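Local structure of 1H-3-hydroxy-4-oxoquinoline 2,4-dioxygenase (Pseudomonas putida, 3IBT) at residues Met11-Ser16 with Asp82-Arg87; Phe89-Thr94 with Trp99-Val104; Pro127-Gln132 with Ala187-Trp192; Leu225-Ala228 with Ser232-His235; Pro240-Thr243 with Leu248-Pro251. The protein catalyses the cofactor-independent cleavage of the heterocyclic ring of 3-hydroxy-1H-quinolin-4-one by dioxygen, releasing carbon monoxide and N-formylanthranilate, on an alpha/beta-hydrolase fold. One frame throughout, in Å; residues are numbered along the deposited sequence.

Interaction 1 of 5, residues Met11-Ser16 with Asp82-Arg87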
# COMPACT_ATOMS: atom_id res chain seq x y z
N MSE A 11 10.28 6.76 -11.59
CA MSE A 11 9.64 7.06 -10.32
C MSE A 11 10.70 7.76 -9.45
O MSE A 11 11.85 7.22 -9.24
CB MSE A 11 9.20 5.76 -9.66
CG MSE A 11 10.01 4.56 -10.16
SE MSE A 11 9.16 2.80 -9.83
CE MSE A 11 7.22 3.09 -10.32
N THR A 12 10.30 8.98 -8.98
CA THR A 12 11.11 9.66 -7.98
C THR A 12 11.04 8.85 -6.67
O THR A 12 9.99 8.26 -6.35
CB THR A 12 10.66 11.13 -7.76
OG1 THR A 12 9.22 11.24 -7.94
CG2 THR A 12 11.42 12.12 -8.75
N TYR A 13 12.14 8.76 -5.93
CA TYR A 13 12.11 8.02 -4.67
C TYR A 13 12.95 8.69 -3.60
O TYR A 13 13.99 9.28 -3.89
CB TYR A 13 12.50 6.55 -4.86
CG TYR A 13 13.99 6.28 -4.96
CD1 TYR A 13 14.74 6.01 -3.82
CD2 TYR A 13 14.65 6.28 -6.19
CE1 TYR A 13 16.13 5.76 -3.89
CE2 TYR A 13 16.05 6.03 -6.27
CZ TYR A 13 16.77 5.78 -5.10
OH TYR A 13 18.10 5.53 -5.14
N SER A 14 12.49 8.59 -2.35
CA SER A 14 13.24 9.15 -1.20
C SER A 14 14.01 8.05 -0.49
O SER A 14 13.60 6.87 -0.50
CB SER A 14 12.34 9.88 -0.19
OG SER A 14 11.59 8.95 0.60
N GLU A 15 15.13 8.46 0.10
CA GLU A 15 15.99 7.53 0.78
C GLU A 15 16.33 8.16 2.10
O GLU A 15 16.66 9.35 2.17
CB GLU A 15 17.24 7.30 -0.02
CG GLU A 15 17.76 5.90 0.09
CD GLU A 15 18.98 5.69 -0.78
OE1 GLU A 15 19.57 6.69 -1.28
OE2 GLU A 15 19.38 4.52 -0.96
N SER A 16 16.25 7.35 3.14
CA SER A 16 16.45 7.84 4.49
C SER A 16 17.05 6.77 5.36
O SER A 16 16.42 5.78 5.65
CB SER A 16 15.13 8.36 5.05
OG SER A 16 14.93 9.70 4.63
N ASP A 82 17.00 -4.55 -8.57
CA ASP A 82 18.07 -4.96 -9.47
C ASP A 82 18.94 -3.76 -9.84
O ASP A 82 20.14 -3.80 -9.63
CB ASP A 82 17.44 -5.65 -10.71
CG ASP A 82 18.39 -5.71 -11.95
OD1 ASP A 82 19.27 -4.81 -12.18
OD2 ASP A 82 18.21 -6.69 -12.75
N ALA A 83 18.31 -2.71 -10.37
CA ALA A 83 19.00 -1.52 -10.87
C ALA A 83 19.95 -0.89 -9.84
O ALA A 83 21.04 -0.38 -10.23
CB ALA A 83 18.00 -0.49 -11.34
N LYS A 84 19.53 -0.93 -8.57
CA LYS A 84 20.33 -0.46 -7.42
C LYS A 84 21.16 -1.56 -6.73
O LYS A 84 21.99 -1.27 -5.88
CB LYS A 84 19.45 0.26 -6.39
CG LYS A 84 18.90 1.60 -6.87
CD LYS A 84 18.71 2.54 -5.70
CE LYS A 84 20.09 2.96 -5.14
NZ LYS A 84 20.09 3.28 -3.67
N GLY A 85 20.92 -2.81 -7.12
CA GLY A 85 21.72 -3.95 -6.63
C GLY A 85 21.41 -4.33 -5.19
O GLY A 85 22.31 -4.28 -4.34
N ILE A 86 20.17 -4.74 -4.92
CA ILE A 86 19.75 -4.97 -3.56
C ILE A 86 19.24 -6.38 -3.37
O ILE A 86 18.04 -6.60 -3.52
CB ILE A 86 18.61 -4.00 -3.17
CG1 ILE A 86 18.78 -2.62 -3.82
CG2 ILE A 86 18.46 -3.94 -1.63
CD1 ILE A 86 17.60 -1.64 -3.57
N ARG A 87 20.10 -7.33 -3.00
CA ARG A 87 19.64 -8.72 -2.71
C ARG A 87 18.74 -8.88 -1.44
O ARG A 87 17.71 -9.58 -1.51
CB ARG A 87 20.79 -9.74 -2.73
CG ARG A 87 20.95 -10.50 -4.07
CD ARG A 87 22.42 -10.97 -4.31
NE ARG A 87 23.27 -9.93 -4.97
CZ ARG A 87 24.56 -10.08 -5.32
NH1 ARG A 87 25.23 -9.05 -5.90
NH2 ARG A 87 25.22 -11.24 -5.10

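Interaction 2 of 5, residues Phe89-Thr94 with Trp99-Val104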
# COMPACT_ATOMS: atom_id res chain seq x y z
N PHE A 89 16.08 -7.48 1.38
CA PHE A 89 15.11 -6.39 1.61
C PHE A 89 13.70 -6.86 1.97
O PHE A 89 13.32 -7.99 1.72
CB PHE A 89 15.03 -5.43 0.41
CG PHE A 89 14.20 -5.96 -0.72
CD1 PHE A 89 12.87 -5.57 -0.87
CD2 PHE A 89 14.74 -6.87 -1.63
CE1 PHE A 89 12.09 -6.07 -1.91
CE2 PHE A 89 13.97 -7.36 -2.66
CZ PHE A 89 12.65 -6.96 -2.81
N GLN A 90 12.94 -5.94 2.55
CA GLN A 90 11.57 -6.19 2.95
C GLN A 90 10.75 -5.09 2.35
O GLN A 90 11.32 -4.13 1.80
CB GLN A 90 11.51 -6.15 4.45
CG GLN A 90 11.96 -7.45 5.00
CD GLN A 90 12.97 -7.28 6.10
OE1 GLN A 90 13.91 -6.47 5.98
NE2 GLN A 90 12.79 -8.04 7.18
N MSE A 91 9.42 -5.24 2.39
CA MSE A 91 8.53 -4.17 1.93
C MSE A 91 7.31 -4.02 2.80
O MSE A 91 6.84 -4.96 3.40
CB MSE A 91 8.14 -4.39 0.48
CG MSE A 91 8.14 -5.83 0.08
SE MSE A 91 7.75 -5.95 -1.86
CE MSE A 91 9.38 -5.06 -2.54
N VAL A 92 6.80 -2.80 2.86
CA VAL A 92 5.62 -2.51 3.63
C VAL A 92 4.76 -1.74 2.71
O VAL A 92 5.17 -0.71 2.20
CB VAL A 92 5.96 -1.63 4.85
CG1 VAL A 92 4.75 -0.83 5.33
CG2 VAL A 92 6.58 -2.46 6.00
N SER A 93 3.55 -2.22 2.48
CA SER A 93 2.67 -1.57 1.51
C SER A 93 1.35 -1.12 2.10
O SER A 93 0.89 -1.62 3.13
CB SER A 93 2.44 -2.46 0.27
OG SER A 93 1.86 -3.71 0.61
N THR A 94 0.75 -0.14 1.44
CA THR A 94 -0.51 0.43 1.88
C THR A 94 -1.66 0.06 0.96
O THR A 94 -1.53 0.06 -0.28
CB THR A 94 -0.37 1.95 1.95
OG1 THR A 94 -0.09 2.30 3.30
CG2 THR A 94 -1.68 2.70 1.46
N TRP A 99 -1.61 -5.63 -3.29
CA TRP A 99 -1.63 -6.42 -4.51
C TRP A 99 -0.23 -6.45 -5.17
O TRP A 99 0.24 -7.52 -5.57
CB TRP A 99 -2.64 -5.87 -5.55
CG TRP A 99 -4.03 -5.81 -5.11
CD1 TRP A 99 -4.72 -4.69 -4.72
CD2 TRP A 99 -4.93 -6.91 -5.00
NE1 TRP A 99 -5.99 -5.05 -4.35
CE2 TRP A 99 -6.15 -6.40 -4.50
CE3 TRP A 99 -4.81 -8.30 -5.23
CZ2 TRP A 99 -7.26 -7.22 -4.25
CZ3 TRP A 99 -5.93 -9.12 -4.98
CH2 TRP A 99 -7.14 -8.57 -4.49
N VAL A 100 0.44 -5.29 -5.30
CA VAL A 100 1.83 -5.24 -5.81
C VAL A 100 2.84 -5.99 -4.90
O VAL A 100 3.62 -6.83 -5.34
CB VAL A 100 2.30 -3.76 -6.04
CG1 VAL A 100 3.72 -3.68 -6.56
CG2 VAL A 100 1.30 -2.99 -6.94
N ASN A 101 2.81 -5.67 -3.61
CA ASN A 101 3.58 -6.36 -2.59
C ASN A 101 3.52 -7.90 -2.72
O ASN A 101 4.57 -8.56 -2.88
CB ASN A 101 3.06 -5.92 -1.22
CG ASN A 101 3.93 -6.37 -0.07
OD1 ASN A 101 4.74 -7.30 -0.21
ND2 ASN A 101 3.78 -5.71 1.08
N ILE A 102 2.31 -8.46 -2.69
CA ILE A 102 2.17 -9.90 -2.77
C ILE A 102 2.63 -10.46 -4.10
O ILE A 102 3.15 -11.58 -4.17
CB ILE A 102 0.74 -10.32 -2.42
CG1 ILE A 102 0.47 -9.89 -1.00
CG2 ILE A 102 0.57 -11.83 -2.46
CD1 ILE A 102 1.45 -10.45 -0.01
N ASP A 103 2.47 -9.69 -5.17
CA ASP A 103 2.96 -10.13 -6.47
C ASP A 103 4.47 -10.37 -6.41
O ASP A 103 4.99 -11.33 -6.99
CB ASP A 103 2.63 -9.10 -7.56
CG ASP A 103 2.53 -9.74 -8.96
OD1 ASP A 103 1.89 -10.81 -9.07
OD2 ASP A 103 3.07 -9.19 -9.95
N VAL A 104 5.16 -9.50 -5.69
CA VAL A 104 6.60 -9.57 -5.67
C VAL A 104 7.00 -10.73 -4.78
O VAL A 104 7.90 -11.48 -5.13
CB VAL A 104 7.21 -8.24 -5.25
CG1 VAL A 104 8.67 -8.41 -4.93
CG2 VAL A 104 7.02 -7.23 -6.34

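Interaction 3 of 5, residues Pro127-Gln132 with Ala187-Trp192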
# COMPACT_ATOMS: atom_id res chain seq x y z
N PRO A 127 -20.74 -4.81 -0.75
CA PRO A 127 -21.53 -4.06 -1.75
C PRO A 127 -21.16 -2.60 -1.85
O PRO A 127 -20.96 -2.10 -2.96
CB PRO A 127 -22.98 -4.24 -1.26
CG PRO A 127 -22.95 -5.63 -0.70
CD PRO A 127 -21.64 -5.58 0.12
N GLY A 128 -21.03 -1.92 -0.72
CA GLY A 128 -20.58 -0.51 -0.71
C GLY A 128 -19.35 -0.22 -1.57
O GLY A 128 -19.38 0.66 -2.43
N PHE A 129 -18.29 -0.98 -1.32
CA PHE A 129 -17.03 -0.94 -2.02
C PHE A 129 -17.16 -1.07 -3.55
O PHE A 129 -16.70 -0.19 -4.31
CB PHE A 129 -16.17 -2.05 -1.46
CG PHE A 129 -14.80 -2.08 -1.98
CD1 PHE A 129 -13.92 -1.03 -1.70
CD2 PHE A 129 -14.37 -3.15 -2.73
CE1 PHE A 129 -12.62 -1.04 -2.19
CE2 PHE A 129 -13.06 -3.20 -3.22
CZ PHE A 129 -12.18 -2.15 -2.93
N TRP A 130 -17.77 -2.15 -4.01
CA TRP A 130 -17.99 -2.35 -5.43
C TRP A 130 -18.65 -1.17 -6.09
O TRP A 130 -18.38 -0.88 -7.24
CB TRP A 130 -18.92 -3.53 -5.62
CG TRP A 130 -18.29 -4.78 -5.27
CD1 TRP A 130 -18.58 -5.59 -4.22
CD2 TRP A 130 -17.23 -5.39 -5.96
NE1 TRP A 130 -17.77 -6.68 -4.23
CE2 TRP A 130 -16.92 -6.58 -5.29
CE3 TRP A 130 -16.50 -5.04 -7.11
CZ2 TRP A 130 -15.93 -7.44 -5.73
CZ3 TRP A 130 -15.52 -5.89 -7.53
CH2 TRP A 130 -15.24 -7.08 -6.85
N GLN A 131 -19.55 -0.51 -5.37
CA GLN A 131 -20.17 0.68 -5.91
C GLN A 131 -19.18 1.80 -6.12
O GLN A 131 -19.13 2.40 -7.17
CB GLN A 131 -21.31 1.16 -5.03
CG GLN A 131 -22.26 2.12 -5.76
CD GLN A 131 -23.55 2.33 -5.02
OE1 GLN A 131 -23.57 2.37 -3.78
NE2 GLN A 131 -24.66 2.47 -5.76
N GLN A 132 -18.40 2.07 -5.08
CA GLN A 132 -17.47 3.20 -5.09
C GLN A 132 -16.40 2.99 -6.14
O GLN A 132 -15.86 3.97 -6.69
CB GLN A 132 -16.82 3.38 -3.73
CG GLN A 132 -17.75 3.32 -2.54
CD GLN A 132 -17.00 3.61 -1.25
OE1 GLN A 132 -16.66 2.70 -0.50
NE2 GLN A 132 -16.68 4.88 -1.03
N ALA A 187 -10.36 -4.75 -11.11
CA ALA A 187 -9.80 -5.95 -11.76
C ALA A 187 -9.25 -7.04 -10.77
O ALA A 187 -9.58 -8.25 -10.90
CB ALA A 187 -8.75 -5.55 -12.77
N ASN A 188 -8.45 -6.63 -9.78
CA ASN A 188 -7.80 -7.57 -8.88
C ASN A 188 -8.81 -8.34 -8.03
O ASN A 188 -8.71 -9.56 -7.86
CB ASN A 188 -6.80 -6.86 -7.98
CG ASN A 188 -5.71 -6.17 -8.74
OD1 ASN A 188 -5.01 -6.79 -9.52
ND2 ASN A 188 -5.55 -4.87 -8.52
N TYR A 189 -9.80 -7.63 -7.51
CA TYR A 189 -10.83 -8.35 -6.77
C TYR A 189 -11.51 -9.44 -7.58
O TYR A 189 -11.75 -10.52 -7.06
CB TYR A 189 -11.84 -7.39 -6.19
CG TYR A 189 -11.31 -6.78 -4.92
CD1 TYR A 189 -10.57 -5.62 -4.97
CD2 TYR A 189 -11.53 -7.39 -3.69
CE1 TYR A 189 -10.08 -5.08 -3.83
CE2 TYR A 189 -11.05 -6.83 -2.55
CZ TYR A 189 -10.32 -5.67 -2.63
OH TYR A 189 -9.79 -5.11 -1.51
N ARG A 190 -11.74 -9.14 -8.87
CA ARG A 190 -12.42 -10.02 -9.83
C ARG A 190 -11.56 -11.19 -10.16
O ARG A 190 -12.05 -12.25 -10.47
CB ARG A 190 -12.68 -9.28 -11.13
CG ARG A 190 -13.52 -8.05 -10.98
CD ARG A 190 -14.95 -8.20 -11.57
NE ARG A 190 -15.60 -6.89 -11.67
CZ ARG A 190 -15.21 -5.90 -12.50
NH1 ARG A 190 -14.17 -6.04 -13.36
NH2 ARG A 190 -15.87 -4.76 -12.47
N THR A 191 -10.25 -11.00 -10.12
CA THR A 191 -9.33 -12.09 -10.41
C THR A 191 -9.23 -13.06 -9.23
O THR A 191 -9.34 -14.28 -9.41
CB THR A 191 -7.97 -11.50 -10.81
OG1 THR A 191 -8.18 -10.69 -11.97
CG2 THR A 191 -6.91 -12.58 -11.09
N TRP A 192 -9.04 -12.51 -8.04
CA TRP A 192 -8.59 -13.29 -6.89
C TRP A 192 -9.71 -13.52 -5.92
O TRP A 192 -9.64 -14.44 -5.07
CB TRP A 192 -7.48 -12.55 -6.19
CG TRP A 192 -6.28 -12.36 -7.07
CD1 TRP A 192 -5.90 -11.21 -7.68
CD2 TRP A 192 -5.32 -13.35 -7.44
NE1 TRP A 192 -4.76 -11.43 -8.43
CE2 TRP A 192 -4.38 -12.73 -8.30
CE3 TRP A 192 -5.16 -14.72 -7.13
CZ2 TRP A 192 -3.30 -13.41 -8.85
CZ3 TRP A 192 -4.08 -15.40 -7.68
CH2 TRP A 192 -3.16 -14.74 -8.53

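Interaction 4 of 5, residues Leu225-Ala228 with Ser232-His235. Unlike the reference sequence in segment 225-228: E226 (reference Asp).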
# COMPACT_ATOMS: atom_id res chain seq x y z
N LEU A 225 -8.89 -12.30 13.35
CA LEU A 225 -8.49 -13.10 14.50
C LEU A 225 -8.71 -14.54 14.20
O LEU A 225 -7.88 -15.39 14.53
CB LEU A 225 -9.28 -12.68 15.72
CG LEU A 225 -8.49 -11.79 16.68
CD1 LEU A 225 -7.40 -10.88 16.00
CD2 LEU A 225 -9.51 -10.96 17.44
N GLU A 226 -9.79 -14.78 13.46
CA GLU A 226 -10.19 -16.12 13.04
C GLU A 226 -9.42 -16.70 11.88
O GLU A 226 -9.04 -17.86 11.92
CB GLU A 226 -11.69 -16.21 12.79
CG GLU A 226 -12.52 -16.26 14.08
CD GLU A 226 -13.98 -16.14 13.75
OE1 GLU A 226 -14.26 -15.66 12.63
OE2 GLU A 226 -14.86 -16.54 14.58
N PHE A 227 -9.15 -15.90 10.85
CA PHE A 227 -8.30 -16.37 9.79
C PHE A 227 -6.97 -16.81 10.34
O PHE A 227 -6.45 -17.88 10.01
CB PHE A 227 -8.05 -15.31 8.78
CG PHE A 227 -7.46 -15.84 7.53
CD1 PHE A 227 -6.13 -15.51 7.17
CD2 PHE A 227 -8.20 -16.71 6.71
CE1 PHE A 227 -5.58 -16.04 5.99
CE2 PHE A 227 -7.65 -17.24 5.52
CZ PHE A 227 -6.35 -16.90 5.17
N ALA A 228 -6.44 -15.95 11.21
CA ALA A 228 -5.14 -16.17 11.82
C ALA A 228 -5.11 -17.43 12.71
O ALA A 228 -4.06 -18.09 12.84
CB ALA A 228 -4.75 -14.98 12.58
N SER A 232 -1.25 -19.94 10.25
CA SER A 232 -0.20 -19.28 11.08
C SER A 232 0.88 -18.42 10.36
O SER A 232 1.80 -17.87 10.98
CB SER A 232 0.41 -20.22 12.14
OG SER A 232 0.94 -21.39 11.56
N TRP A 233 0.73 -18.25 9.06
CA TRP A 233 1.53 -17.32 8.30
C TRP A 233 0.87 -15.93 8.35
O TRP A 233 1.41 -14.97 7.74
CB TRP A 233 1.68 -17.80 6.85
CG TRP A 233 0.38 -18.12 6.19
CD1 TRP A 233 -0.23 -19.34 6.15
CD2 TRP A 233 -0.49 -17.22 5.49
NE1 TRP A 233 -1.43 -19.27 5.47
CE2 TRP A 233 -1.62 -17.98 5.06
CE3 TRP A 233 -0.43 -15.86 5.18
CZ2 TRP A 233 -2.67 -17.42 4.34
CZ3 TRP A 233 -1.50 -15.30 4.46
CH2 TRP A 233 -2.60 -16.09 4.04
N PHE A 234 -0.27 -15.82 9.05
CA PHE A 234 -1.04 -14.55 9.13
C PHE A 234 -1.05 -13.95 10.55
O PHE A 234 -1.15 -14.66 11.56
CB PHE A 234 -2.44 -14.71 8.51
CG PHE A 234 -3.17 -13.40 8.26
CD1 PHE A 234 -2.84 -12.59 7.19
CD2 PHE A 234 -4.22 -13.01 9.05
CE1 PHE A 234 -3.51 -11.37 6.97
CE2 PHE A 234 -4.90 -11.81 8.81
CZ PHE A 234 -4.53 -10.99 7.78
N HIS A 235 -0.88 -12.64 10.60
CA HIS A 235 -0.59 -11.89 11.80
C HIS A 235 -1.26 -10.51 11.69
O HIS A 235 -0.62 -9.51 11.29
CB HIS A 235 0.92 -11.70 11.94
CG HIS A 235 1.71 -12.97 11.94
ND1 HIS A 235 1.69 -13.85 13.00
CD2 HIS A 235 2.53 -13.50 11.02
CE1 HIS A 235 2.46 -14.88 12.73
NE2 HIS A 235 2.98 -14.70 11.53

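Interaction 5 of 5, residues Pro240-Thr243 with Leu248-Pro251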
# COMPACT_ATOMS: atom_id res chain seq x y z
N PRO A 240 -6.07 0.94 17.05
CA PRO A 240 -7.39 1.58 17.17
C PRO A 240 -7.44 3.05 16.70
O PRO A 240 -7.50 3.98 17.50
CB PRO A 240 -7.73 1.45 18.66
CG PRO A 240 -6.54 0.95 19.32
CD PRO A 240 -5.43 0.74 18.35
N GLY A 241 -7.39 3.26 15.40
CA GLY A 241 -7.58 4.59 14.81
C GLY A 241 -9.00 4.65 14.29
O GLY A 241 -9.74 3.70 14.44
N ARG A 242 -9.38 5.78 13.72
CA ARG A 242 -10.70 5.88 13.10
C ARG A 242 -10.48 5.99 11.60
O ARG A 242 -11.44 5.95 10.82
CB ARG A 242 -11.45 7.09 13.65
CG ARG A 242 -11.21 7.37 15.12
CD ARG A 242 -12.25 6.69 16.07
NE ARG A 242 -12.51 5.26 15.83
CZ ARG A 242 -13.69 4.77 15.42
NH1 ARG A 242 -14.73 5.58 15.21
NH2 ARG A 242 -13.83 3.47 15.21
N THR A 243 -9.22 6.06 11.20
CA THR A 243 -8.80 6.42 9.86
C THR A 243 -8.30 5.24 9.03
O THR A 243 -7.93 4.19 9.58
CB THR A 243 -7.68 7.49 10.02
OG1 THR A 243 -8.28 8.77 9.99
CG2 THR A 243 -6.47 7.37 9.02
N LEU A 248 -0.23 7.66 8.96
CA LEU A 248 -0.35 9.09 9.15
C LEU A 248 -0.95 9.34 10.49
O LEU A 248 -0.42 10.12 11.26
CB LEU A 248 -1.27 9.69 8.10
CG LEU A 248 -0.72 9.92 6.70
CD1 LEU A 248 -1.86 10.45 5.81
CD2 LEU A 248 0.45 10.89 6.73
N GLU A 249 -2.07 8.68 10.77
CA GLU A 249 -2.77 8.83 12.05
C GLU A 249 -1.97 8.33 13.30
O GLU A 249 -2.02 8.93 14.39
CB GLU A 249 -4.14 8.16 11.99
CG GLU A 249 -5.03 8.58 13.14
CD GLU A 249 -6.38 7.84 13.17
OE1 GLU A 249 -6.48 6.75 12.51
OE2 GLU A 249 -7.34 8.36 13.83
N ASN A 250 -1.25 7.23 13.15
CA ASN A 250 -0.59 6.67 14.29
C ASN A 250 0.81 6.20 14.00
O ASN A 250 1.11 5.02 14.15
CB ASN A 250 -1.42 5.56 14.90
CG ASN A 250 -2.57 6.08 15.76
OD1 ASN A 250 -2.40 6.93 16.65
ND2 ASN A 250 -3.78 5.57 15.49
N PRO A 251 1.69 7.14 13.61
CA PRO A 251 3.01 6.69 13.19
C PRO A 251 3.75 5.96 14.32
O PRO A 251 4.40 4.97 14.02
CB PRO A 251 3.74 7.98 12.78
CG PRO A 251 2.99 9.07 13.43
CD PRO A 251 1.56 8.61 13.58

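Interaction 1 of 5, residues Met11-Ser16 with Asp82-Arg87
K84 comes from the opposite direction to Y13 and E15, laying its CD and CE beside the tyrosine oxygen and its NZ against the carboxylate, and the contact illustrates how one long lysine can bridge the gap between a strand and the end of a helix. The two backbones are far apart, with the CA atoms of Y13 and K84 12.1 Å from each other, so the side chains alone close the distance. K84 CD lies 3.1 Å from Y13 OH and 3.8 Å from Y13 CZ, reaching the phenol obliquely. The bend at chi3 (69°) then turns CE and NZ aside, toward E15, and K84 NZ forms a salt bridge with E15 OE2 at 3.1 Å. E15 is extended beyond CG and points the opposite way to the lysine, with OE2 the nearer oxygen and OE1 4.2 Å from K84 NZ. The same OE2 also accepts a hydrogen bond from H49 of strand 49-53. On the helix side the chain leaves through a Schellman motif, in which G85, at positive phi, bonds back to D82. Within these two segments K84 alone makes the link, next to the edge-to-face packing of Y13 on F80 of helix 70-83. The chemistry is therefore mixed: a partly exposed ion pair, whose negative charge is shared with a second donor, rests beside a buried phenol.

Interaction 2 of 5, residues Phe89-Thr94 with Trp99-Val104
S93 and N101 join the first strand and the helix of a right-handed beta-alpha-beta crossover, in which strand 89-94 leads through helix 97-107 to strand 115-119 of the alpha/beta-hydrolase sheet. Segment 99-104 of the helix runs back nearly antiparallel to the strand, the axes 8.3 Å apart and their directions at 151°, and all the residues that touch are buried. The polar part is a hydrogen bond from N101 ND2 to S93 OG, 2.8 Å long, with an N-H...O angle of 159° and the hydroxyl oxygen almost exactly in the amide plane. The other end of this amide is held too, since N101 OD1 is bonded to the hydroxyl of T116 on the next strand; the two bonds together should fix the rotation of the amide and satisfy a buried polar group. The apolar part lies one helical turn further on, where the selenomethionine M91 crosses V104 and SE is 4.0 Å from V104 CG1. T94, which closes the strand, belongs by similarity to the substrate site. Between the polar and apolar parts M91 slides past the asparagine in the opposite direction, leaving M91 SE 3.7 Å from N101 OD1.

Interaction 3 of 5, residues Pro127-Gln132 with Ala187-Trp192
F129 and Y189 form a T-shaped aromatic pair that joins two helices of the largely helical region between strands 115-119 and 207-212, the cap inserted into the alpha/beta-hydrolase fold. The axes of the helical segments 127-132 and 187-192 are 12.2 Å apart and inclined at 133°, so large side chains must span the interval. F129 supplies the edge and Y189 the face: F129 CE2 stands 3.6 Å from Y189 CE1, displaced toward the rim of the tyrosine ring, with the planes at 66° and the centroids 5.1 Å apart. F129 extends across the gap because its CG is anti to the backbone N (chi1 -175°). The tyrosine is also held at its far end, where OH is hydrogen-bonded to the carbonyl oxygen of L122, and its ring meets W99 edge-to-face. F129 itself comes within about 6 Å, side chain to side chain, of W153, assigned to the substrate site by similarity, which places the pair near the probable substrate site. W130 adds a second, more exposed layer beside the pair, with R190 near its benzo ring; the arginine's salt bridge goes to E186. The indole crosses the tyrosine obliquely and brings W130 CH2 to 3.5 Å from Y189 CB.

Interaction 4 of 5, residues Leu225-Ala228 with Ser232-His235
F227 turns one edge of its ring to both W233 and F234, which sit next to each other, F234 CB over the indole face, and this aromatic cluster makes up the tight part of the contact. The two partners receive that edge differently. With F234 the geometry is edge-to-face: the planes stand at 81°, the centroids are 5.4 Å apart, and F227 CD1 approaches F234 CD2 to 3.7 Å. With W233 the planes are nearly perpendicular as well, yet the approach to the indole is oblique, F227 CE1 lying 3.6 Å from W233 CH2. Two torsions bring the rings together. The CG of F227 stands opposite its backbone N (chi1 -166°), sending the ring from the helix toward the strand, whereas that of W233 lies between N and the carbonyl carbon (chi1 52°), which brings the benzo ring of the indole against F227. A228 fills in beside them, its CB 4.1 Å from CD2 at the edge of the F234 ring. Outside the cluster the fit is looser. No hydrogen bond crosses between the segments; where the chain turns, A228 O and S232 N are still 4.2 Å apart, and S232 directs its side chain away on an exposed surface. M199 of helix 195-200 touches both W233 and F234, while H231 stacks on F227 within the turn. The whole is the tight return from helix 218-230 to strand 234-238, the closing half of a beta-alpha-beta unit that began at strand 207-212, and it packs helix against strand at the edge of the alpha/beta-hydrolase sheet.

Interaction 5 of 5, residues Pro240-Thr243 with Leu248-Pro251
The backbone from G241 to T243 runs in irregular, non-helical conformation past the end of helix 246-249, with the CA atoms of T243 and E249 6.9 Å apart, and it turns successive amide N-H groups toward the E249 carboxylate. E249 reaches them with an extended chain whose CG is anti to the backbone N (chi1 -166°). The clearest bond runs from R242 N to E249 OE2: it is 3.3 Å long but practically straight, at 176°, and uses the syn lone pair of the oxygen. T243 N also bonds to E249 OE1, at 3.1 Å and a more bent 137°, although the position of that oxygen is less certain. A carboxylate receiving backbone N-H groups would be expected to favour its charged form. R242 lies alongside E249 pointing the same way, but its guanidinium makes a salt bridge with E155 instead. N250 adds a looser touch, its ND2 4.0 Å from G241 CA. H244, by similarity the active-site proton donor and acceptor, directly follows T243, so the bonded loop is the one that carries it. The loop connects strand 234-238 to helix 246-249, and V162 of helix 160-169 packs on T243, L248 and E249 alike.

The five contacts differ in both burial and chemistry. Interaction 2 is the buried one, near the centre of the chain, interaction 4 lies at the surface, and 1, 3 and 5 are intermediate. Interactions 2 and 4 both belong to beta-alpha-beta units of one sheet, yet the first combines an amide-to-hydroxyl hydrogen bond with apolar packing whereas the second is purely aromatic and aliphatic. Interaction 1 reaches the same sheet from strand 9-16 and relies on an ion pair. Interactions 2 and 3 touch directly through W99, which packs on N188, Y189 and W192, so the aromatic helix pairing of interaction 3 continues into the sheet's own helix layer. Interaction 5 differs in using backbone N-H groups and a carboxylate, next to the active-site histidine assigned by similarity.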